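Long-range contacts in GMP reductase (Trypanosoma brucei brucei, PDB 6JIG), which probably catalyses the NADPH-dependent deamination of GMP to IMP and binds guanine nucleotides at a pair of CBS motifs: residues F97-P102 and L206-D211; S101-L106 and G125-L130; A299-G304 and R339-R344. The protein carries 1 engineered substitution. All coordinates share one frame; numbering follows the deposited sequence.

Contact 1: F97-P102 and L206-D211; sequences FLIESP and LVTLSD. With 5GP (guanosine-5'-monophosphate), chain C.
Ile99 and Leu206 join their backbones directly, but two residues along a water does the joining, linking Phe97 O to Thr208 N and Asp211. It donates to Phe97 O and to Asp211 OD2, the latter at 2.6 Å, and accepts from Thr208 N, so that two backbone groups and a carboxylate are satisfied by one molecule. Next to it the bond from Ile99 N to Leu206 O is nearly straight (2.9 Å, 163°), whereas the return bond from Leu206 N to Ile99 O is longer and more bent.

The side chain of Ile99 runs along the nucleotide. Its CG2, anti to the backbone N, lies over one face of the guanine, 3.7 Å from N7, while CG1 and CD1 run past O2' of the ribose and CD1 ends against Thr208 CG2. Leu206 CD2 meets the same face of the base near N2, and Leu206 CB leans on Pro102 CB. Here the start of the first CBS motif pairs with strand 203-208 of the second, and the GMP sits against both; that strand runs into helix 209-216 through a Thr-x-x-Asp sequence whose aspartate holds the ribose hydroxyls. Thr208 is the N-cap: its OG1 accepts from Asp211 N at 3.3 Å. Asp211 in turn points its carboxylate at the sugar, with a very short bond of 2.5 Å from O2' of the GMP to OD2. One residue earlier, Ser210 OG donates to the phosphate O1P at 2.8 Å.

Val207 turns from the nucleotide into an apolar layer. Its CG2 touches Leu98 CD2 at 3.6 Å, and its CG1 approaches the Phe97 ring obliquely; Val182 packs on both Phe97 and Val207.

Contact 2: S101-L106 and G125-L130; sequences SPRIIL and GGVGCL. With 5GP (guanosine-5'-monophosphate), chain C.
Leu130 reaches across to Arg103 and Ile105 with CB and both methyls of its side chain, and even its CA takes part, making a C-H...O contact of 3.5 Å with Arg103 O. From there CB passes Ile105 CG2 at 4.0 Å. With CG anti to the carbonyl carbon (chi1 -51°), the two methyls divide the neighbours between them: CD1 settles against Ile105 CB and CD1, and CD2 meets Arg103 CB at 3.8 Å. Ile145, in the next strand, packs against both Leu130 and Ile105.

No direct hydrogen bond joins the two segments; a water and the guanine connect them instead. The water donates to both Arg103 O and Cys129 O and accepts from N1 of the base, 2.8 Å away. Beside it Arg103 N donates to O6 at 2.9 Å, so the Watson-Crick edge is read largely by backbone groups. Val127 CG1 sits over the ring, 3.5 Å from C5, and Cys129 SG comes close to N2. Between them, Gly128 brings its CA within 3.0 Å of the phosphate O2P. The Arg103 chain bends at chi2 and chi3, which carries its guanidinium away from Leu130 to a cation-pi contact with Trp120.

The contact joins the two parallel strands of a beta-alpha-beta unit, strand 104-105, helix 111-118 and strand 129-133, the characteristic core of a CBS motif, here with the purine of GMP bound at its edge.

Contact 3: A299-G304 and R339-R344; sequences ALIDAG and RVARRR
Helices 294-302 and 330-344 come nearest at Ile301 and Ala341, whose CA atoms lie 7.6 Å apart, and just beyond this point the first helix ends in a Schellman motif at Gly304, where phi is positive. Both belong to the outer layer of the TIM barrel, following the successive strands 285-291 and 307-310. Ile301 packs between them with its two branches. CD1 pushes toward the other helix, 3.8 Å from Ala341 CA and also near Val340 CG1; on the barrel side, Leu308 of strand 307-310 packs on both Ile301 and Ala341. CG2 instead supports the guanidinium of Arg344, standing 3.6 Å from CZ and over the centre of one face.

Bends at chi2 and chi3 fold the Arg344 chain back across Ile301, and this leads its end to Asp302. There a salt bridge forms on the solvent side of the contact, while Glu298 offers NH1 a second carboxylate. The arginine probably eases the closeness of the two acids. Its grip on Asp302 is end-on and falls entirely on OD1: NH1 at 2.9 Å comes from the syn side, and NH2 at 3.0 Å nearly in line with the C-O bond.

Contacts 1 and 2 adjoin: they share Ser101 and Pro102, their centres are 10 Å apart, and Leu206 CD2 touches Cys129 SG at 3.7 Å. Each supplies one side of the same nucleotide pocket, so that the guanine is held between Ile99 and Leu206 on one face and Val127 on the other. Both are buried, and both use a water where the segments lack a direct bond. In their polar bonds, contact 1 handles mainly the ribose and phosphate, through side chains, and contact 2 mainly the base edge, through backbone atoms. Contact 3, about 40 Å from contact 1 between centres, belongs to the catalytic barrel instead: two helices, an apolar inside and a charged outer side, away from any nucleotide.

Contact 1: F97-P102 and L206-D211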
# COMPACT_ATOMS: atom_id res chain seq x y z
N PHE A 97 3.05 -54.47 17.20
CA PHE A 97 2.97 -55.84 16.68
C PHE A 97 2.09 -56.63 17.64
O PHE A 97 0.95 -56.98 17.30
CB PHE A 97 4.35 -56.47 16.51
CG PHE A 97 4.28 -57.88 15.98
CD1 PHE A 97 3.62 -58.14 14.79
CD2 PHE A 97 4.84 -58.93 16.68
CE1 PHE A 97 3.52 -59.45 14.29
CE2 PHE A 97 4.76 -60.23 16.18
CZ PHE A 97 4.10 -60.48 14.98
N LEU A 98 2.58 -56.87 18.85
CA LEU A 98 1.76 -57.43 19.92
C LEU A 98 1.16 -56.28 20.71
O LEU A 98 1.88 -55.51 21.35
CB LEU A 98 2.60 -58.33 20.83
CG LEU A 98 3.30 -59.54 20.23
CD1 LEU A 98 3.94 -60.36 21.35
CD2 LEU A 98 2.34 -60.40 19.45
N ILE A 99 -0.17 -56.15 20.66
CA ILE A 99 -0.85 -55.12 21.44
C ILE A 99 -0.95 -55.60 22.88
O ILE A 99 -1.61 -56.61 23.17
CB ILE A 99 -2.23 -54.81 20.87
CG1 ILE A 99 -2.12 -54.39 19.40
CG2 ILE A 99 -2.91 -53.71 21.69
CD1 ILE A 99 -3.45 -54.44 18.65
N GLU A 100 -0.30 -54.88 23.80
CA GLU A 100 -0.42 -55.20 25.21
C GLU A 100 -1.70 -54.57 25.76
O GLU A 100 -2.15 -53.52 25.29
CB GLU A 100 0.80 -54.71 25.99
CG GLU A 100 2.09 -55.43 25.62
CD GLU A 100 3.23 -55.15 26.61
OE1 GLU A 100 3.04 -54.33 27.53
OE2 GLU A 100 4.31 -55.76 26.46
N SER A 101 -2.28 -55.24 26.75
CA SER A 101 -3.52 -54.81 27.38
C SER A 101 -4.58 -54.36 26.36
O SER A 101 -5.09 -53.24 26.44
CB SER A 101 -3.24 -53.70 28.38
OG SER A 101 -2.22 -54.09 29.27
N PRO A 102 -4.93 -55.21 25.40
CA PRO A 102 -5.94 -54.82 24.41
C PRO A 102 -7.26 -54.49 25.11
O PRO A 102 -7.57 -55.01 26.18
CB PRO A 102 -6.06 -56.05 23.51
CG PRO A 102 -5.65 -57.19 24.37
CD PRO A 102 -4.59 -56.65 25.31
N LEU A 206 -3.07 -59.00 21.51
CA LEU A 206 -3.85 -59.04 20.28
C LEU A 206 -2.94 -58.65 19.12
O LEU A 206 -2.14 -57.71 19.24
CB LEU A 206 -5.05 -58.09 20.36
CG LEU A 206 -5.81 -57.89 19.04
CD1 LEU A 206 -6.54 -59.20 18.68
CD2 LEU A 206 -6.78 -56.71 19.15
N VAL A 207 -3.06 -59.37 18.01
CA VAL A 207 -2.41 -58.99 16.75
C VAL A 207 -3.51 -58.72 15.73
O VAL A 207 -4.41 -59.54 15.55
CB VAL A 207 -1.45 -60.08 16.24
CG1 VAL A 207 -0.61 -59.53 15.09
CG2 VAL A 207 -0.56 -60.58 17.38
N THR A 208 -3.43 -57.56 15.07
CA THR A 208 -4.43 -57.15 14.10
C THR A 208 -3.85 -57.12 12.69
O THR A 208 -2.66 -56.86 12.49
CB THR A 208 -5.00 -55.77 14.43
OG1 THR A 208 -4.02 -54.77 14.15
CG2 THR A 208 -5.39 -55.68 15.87
N LEU A 209 -4.73 -57.36 11.72
CA LEU A 209 -4.34 -57.31 10.32
C LEU A 209 -3.78 -55.94 9.96
O LEU A 209 -2.82 -55.85 9.18
CB LEU A 209 -5.53 -57.66 9.44
CG LEU A 209 -5.43 -57.47 7.94
CD1 LEU A 209 -4.33 -58.34 7.36
CD2 LEU A 209 -6.77 -57.78 7.29
N SER A 210 -4.37 -54.87 10.50
CA SER A 210 -3.88 -53.52 10.20
C SER A 210 -2.41 -53.39 10.52
O SER A 210 -1.64 -52.81 9.75
CB SER A 210 -4.68 -52.48 10.99
OG SER A 210 -6.05 -52.48 10.61
N ASP A 211 -2.00 -53.89 11.69
CA ASP A 211 -0.61 -53.80 12.10
C ASP A 211 0.27 -54.70 11.24
O ASP A 211 1.40 -54.33 10.89
CB ASP A 211 -0.48 -54.19 13.57
CG ASP A 211 -1.01 -53.13 14.50
OD1 ASP A 211 -0.81 -51.93 14.22
OD2 ASP A 211 -1.61 -53.49 15.54
P 5GP C . -8.41 -51.18 13.43
O1P 5GP C . -8.27 -52.10 12.24
O2P 5GP C . -8.61 -51.89 14.76
O3P 5GP C . -9.14 -49.87 13.20
O5' 5GP C . -6.93 -50.69 13.70
C5' 5GP C . -6.33 -51.04 14.92
C4' 5GP C . -5.16 -50.16 15.24
O4' 5GP C . -5.32 -49.69 16.61
C3' 5GP C . -3.85 -50.94 15.19
O3' 5GP C . -2.78 -50.10 14.73
C2' 5GP C . -3.65 -51.33 16.65
O2' 5GP C . -2.33 -51.63 17.03
C1' 5GP C . -4.22 -50.11 17.38
N9 5GP C . -4.65 -50.44 18.73
C8 5GP C . -4.06 -49.98 19.85
N7 5GP C . -4.66 -50.52 20.92
C5 5GP C . -5.63 -51.35 20.48
C6 5GP C . -6.56 -52.15 21.13
O6 5GP C . -6.57 -52.20 22.38
N1 5GP C . -7.42 -52.88 20.42
C2 5GP C . -7.42 -52.83 19.07
N2 5GP C . -8.32 -53.59 18.40
N3 5GP C . -6.53 -52.04 18.40
C4 5GP C . -5.63 -51.30 19.09
O HOH W 1 -1.25 -56.01 16.09

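Contact 2: S101-L106 and G125-L130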
# COMPACT_ATOMS: atom_id res chain seq x y z
N SER A 101 -2.28 -55.24 26.75
CA SER A 101 -3.52 -54.81 27.38
C SER A 101 -4.58 -54.36 26.36
O SER A 101 -5.09 -53.24 26.44
CB SER A 101 -3.24 -53.70 28.38
OG SER A 101 -2.22 -54.09 29.27
N PRO A 102 -4.93 -55.21 25.40
CA PRO A 102 -5.94 -54.82 24.41
C PRO A 102 -7.26 -54.49 25.11
O PRO A 102 -7.57 -55.01 26.18
CB PRO A 102 -6.06 -56.05 23.51
CG PRO A 102 -5.65 -57.19 24.37
CD PRO A 102 -4.59 -56.65 25.31
N ARG A 103 -8.01 -53.58 24.49
CA ARG A 103 -9.26 -53.13 25.09
C ARG A 103 -10.30 -54.25 25.06
O ARG A 103 -10.43 -54.98 24.07
CB ARG A 103 -9.80 -51.89 24.36
CG ARG A 103 -8.80 -50.72 24.26
CD ARG A 103 -8.35 -50.27 25.66
NE ARG A 103 -9.43 -49.63 26.39
CZ ARG A 103 -9.38 -49.28 27.66
NH1 ARG A 103 -8.29 -49.51 28.38
NH2 ARG A 103 -10.44 -48.70 28.23
N ILE A 104 -11.05 -54.37 26.16
CA ILE A 104 -11.98 -55.48 26.34
C ILE A 104 -13.36 -54.93 26.70
O ILE A 104 -13.53 -53.76 27.00
CB ILE A 104 -11.50 -56.49 27.40
CG1 ILE A 104 -11.03 -55.80 28.68
CG2 ILE A 104 -10.37 -57.33 26.86
CD1 ILE A 104 -12.11 -55.46 29.65
N ILE A 105 -14.33 -55.84 26.70
CA ILE A 105 -15.69 -55.52 27.10
C ILE A 105 -16.31 -56.81 27.63
O ILE A 105 -15.84 -57.91 27.35
CB ILE A 105 -16.51 -54.95 25.92
CG1 ILE A 105 -17.77 -54.25 26.41
CG2 ILE A 105 -16.80 -56.04 24.88
CD1 ILE A 105 -18.49 -53.49 25.33
N LEU A 106 -17.39 -56.66 28.42
CA LEU A 106 -18.02 -57.83 29.03
C LEU A 106 -19.28 -58.21 28.26
O LEU A 106 -19.91 -57.36 27.62
CB LEU A 106 -18.36 -57.55 30.49
CG LEU A 106 -17.17 -56.98 31.27
CD1 LEU A 106 -17.59 -56.41 32.62
CD2 LEU A 106 -16.08 -58.02 31.45
N GLY A 125 -8.33 -41.79 17.12
CA GLY A 125 -9.13 -42.63 16.27
C GLY A 125 -9.78 -43.81 16.97
O GLY A 125 -10.50 -44.58 16.32
N GLY A 126 -9.56 -43.98 18.28
CA GLY A 126 -10.13 -45.14 18.96
C GLY A 126 -9.48 -46.45 18.52
O GLY A 126 -8.36 -46.49 18.00
N VAL A 127 -10.19 -47.55 18.77
CA VAL A 127 -9.73 -48.89 18.41
C VAL A 127 -10.81 -49.56 17.57
O VAL A 127 -11.97 -49.14 17.55
CB VAL A 127 -9.38 -49.74 19.65
CG1 VAL A 127 -8.28 -49.06 20.48
CG2 VAL A 127 -10.61 -49.97 20.52
N GLY A 128 -10.41 -50.61 16.85
CA GLY A 128 -11.31 -51.20 15.87
C GLY A 128 -12.04 -52.43 16.36
O GLY A 128 -13.03 -52.85 15.77
N CYS A 129 -11.59 -53.00 17.46
CA CYS A 129 -12.27 -54.16 18.00
C CYS A 129 -12.11 -54.15 19.51
O CYS A 129 -11.22 -53.50 20.06
CB CYS A 129 -11.75 -55.44 17.33
SG CYS A 129 -10.30 -56.17 18.09
N LEU A 130 -13.04 -54.83 20.17
CA LEU A 130 -12.96 -55.09 21.60
C LEU A 130 -13.05 -56.60 21.80
O LEU A 130 -13.90 -57.25 21.18
CB LEU A 130 -14.09 -54.40 22.38
CG LEU A 130 -14.34 -52.91 22.17
CD1 LEU A 130 -15.64 -52.49 22.88
CD2 LEU A 130 -13.16 -52.08 22.68
P 5GP C . -8.41 -51.18 13.43
O1P 5GP C . -8.27 -52.10 12.24
O2P 5GP C . -8.61 -51.89 14.76
O3P 5GP C . -9.14 -49.87 13.20
O5' 5GP C . -6.93 -50.69 13.70
C5' 5GP C . -6.33 -51.04 14.92
C4' 5GP C . -5.16 -50.16 15.24
O4' 5GP C . -5.32 -49.69 16.61
C3' 5GP C . -3.85 -50.94 15.19
O3' 5GP C . -2.78 -50.10 14.73
C2' 5GP C . -3.65 -51.33 16.65
O2' 5GP C . -2.33 -51.63 17.03
C1' 5GP C . -4.22 -50.11 17.38
N9 5GP C . -4.65 -50.44 18.73
C8 5GP C . -4.06 -49.98 19.85
N7 5GP C . -4.66 -50.52 20.92
C5 5GP C . -5.63 -51.35 20.48
C6 5GP C . -6.56 -52.15 21.13
O6 5GP C . -6.57 -52.20 22.38
N1 5GP C . -7.42 -52.88 20.42
C2 5GP C . -7.42 -52.83 19.07
N2 5GP C . -8.32 -53.59 18.40
N3 5GP C . -6.53 -52.04 18.40
C4 5GP C . -5.63 -51.30 19.09
O HOH W 2 -9.26 -54.61 21.59

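Contact 3: A299-G304 and R339-R344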
# COMPACT_ATOMS: atom_id res chain seq x y z
N ALA A 299 31.83 -29.77 26.04
CA ALA A 299 31.37 -29.88 27.43
C ALA A 299 30.18 -30.82 27.55
O ALA A 299 30.09 -31.62 28.49
CB ALA A 299 31.02 -28.49 27.97
N LEU A 300 29.23 -30.71 26.63
CA LEU A 300 28.05 -31.57 26.72
C LEU A 300 28.41 -33.02 26.39
O LEU A 300 27.89 -33.94 27.03
CB LEU A 300 26.93 -31.05 25.82
CG LEU A 300 26.17 -29.80 26.29
CD1 LEU A 300 24.92 -29.61 25.45
CD2 LEU A 300 25.78 -29.90 27.75
N ILE A 301 29.30 -33.23 25.42
CA ILE A 301 29.76 -34.59 25.14
C ILE A 301 30.48 -35.18 26.35
O ILE A 301 30.25 -36.33 26.73
CB ILE A 301 30.65 -34.62 23.89
CG1 ILE A 301 29.84 -34.24 22.64
CG2 ILE A 301 31.28 -36.00 23.72
CD1 ILE A 301 30.70 -33.96 21.44
N ASP A 302 31.36 -34.39 26.97
CA ASP A 302 32.07 -34.86 28.17
C ASP A 302 31.10 -35.15 29.31
O ASP A 302 31.39 -36.00 30.17
CB ASP A 302 33.11 -33.83 28.61
CG ASP A 302 34.32 -33.77 27.69
OD1 ASP A 302 34.51 -34.68 26.85
OD2 ASP A 302 35.10 -32.80 27.81
N ALA A 303 29.97 -34.45 29.36
CA ALA A 303 28.97 -34.74 30.38
C ALA A 303 28.18 -36.02 30.08
O ALA A 303 27.41 -36.46 30.94
CB ALA A 303 28.00 -33.57 30.54
N GLY A 304 28.37 -36.61 28.90
CA GLY A 304 27.72 -37.85 28.54
C GLY A 304 26.61 -37.78 27.49
O GLY A 304 25.94 -38.79 27.26
N ARG A 339 32.24 -30.39 13.86
CA ARG A 339 33.65 -30.74 13.81
C ARG A 339 34.09 -31.44 15.09
O ARG A 339 34.79 -32.46 15.05
CB ARG A 339 34.52 -29.49 13.59
CG ARG A 339 35.93 -29.82 13.11
CD ARG A 339 36.86 -28.60 13.18
N VAL A 340 33.67 -30.92 16.25
CA VAL A 340 34.00 -31.55 17.52
C VAL A 340 33.24 -32.86 17.67
O VAL A 340 33.81 -33.89 18.04
CB VAL A 340 33.68 -30.59 18.69
CG1 VAL A 340 33.77 -31.31 20.02
CG2 VAL A 340 34.62 -29.38 18.65
N ALA A 341 31.94 -32.83 17.39
CA ALA A 341 31.09 -33.98 17.67
C ALA A 341 31.43 -35.16 16.78
O ALA A 341 31.38 -36.32 17.23
CB ALA A 341 29.62 -33.60 17.52
N ARG A 342 31.78 -34.91 15.51
CA ARG A 342 32.10 -36.02 14.61
C ARG A 342 33.29 -36.83 15.11
O ARG A 342 33.33 -38.05 14.94
CB ARG A 342 32.36 -35.50 13.19
N ARG A 343 34.25 -36.17 15.75
CA ARG A 343 35.41 -36.89 16.26
C ARG A 343 35.06 -37.73 17.47
O ARG A 343 35.76 -38.71 17.76
CB ARG A 343 36.54 -35.90 16.57
CG ARG A 343 37.01 -35.17 15.30
CD ARG A 343 37.97 -34.00 15.53
NE ARG A 343 38.32 -33.39 14.24
CZ ARG A 343 38.86 -32.18 14.08
NH1 ARG A 343 39.12 -31.41 15.14
NH2 ARG A 343 39.14 -31.73 12.86
N ARG A 344 33.98 -37.41 18.17
CA ARG A 344 33.54 -38.16 19.33
C ARG A 344 32.38 -39.11 19.04
O ARG A 344 31.93 -39.82 19.95
CB ARG A 344 33.16 -37.20 20.46
CG ARG A 344 34.26 -36.22 20.86
CD ARG A 344 35.35 -36.91 21.69
NE ARG A 344 34.84 -37.41 22.98
CZ ARG A 344 34.77 -36.69 24.09
NH1 ARG A 344 35.16 -35.41 24.08
NH2 ARG A 344 34.30 -37.23 25.20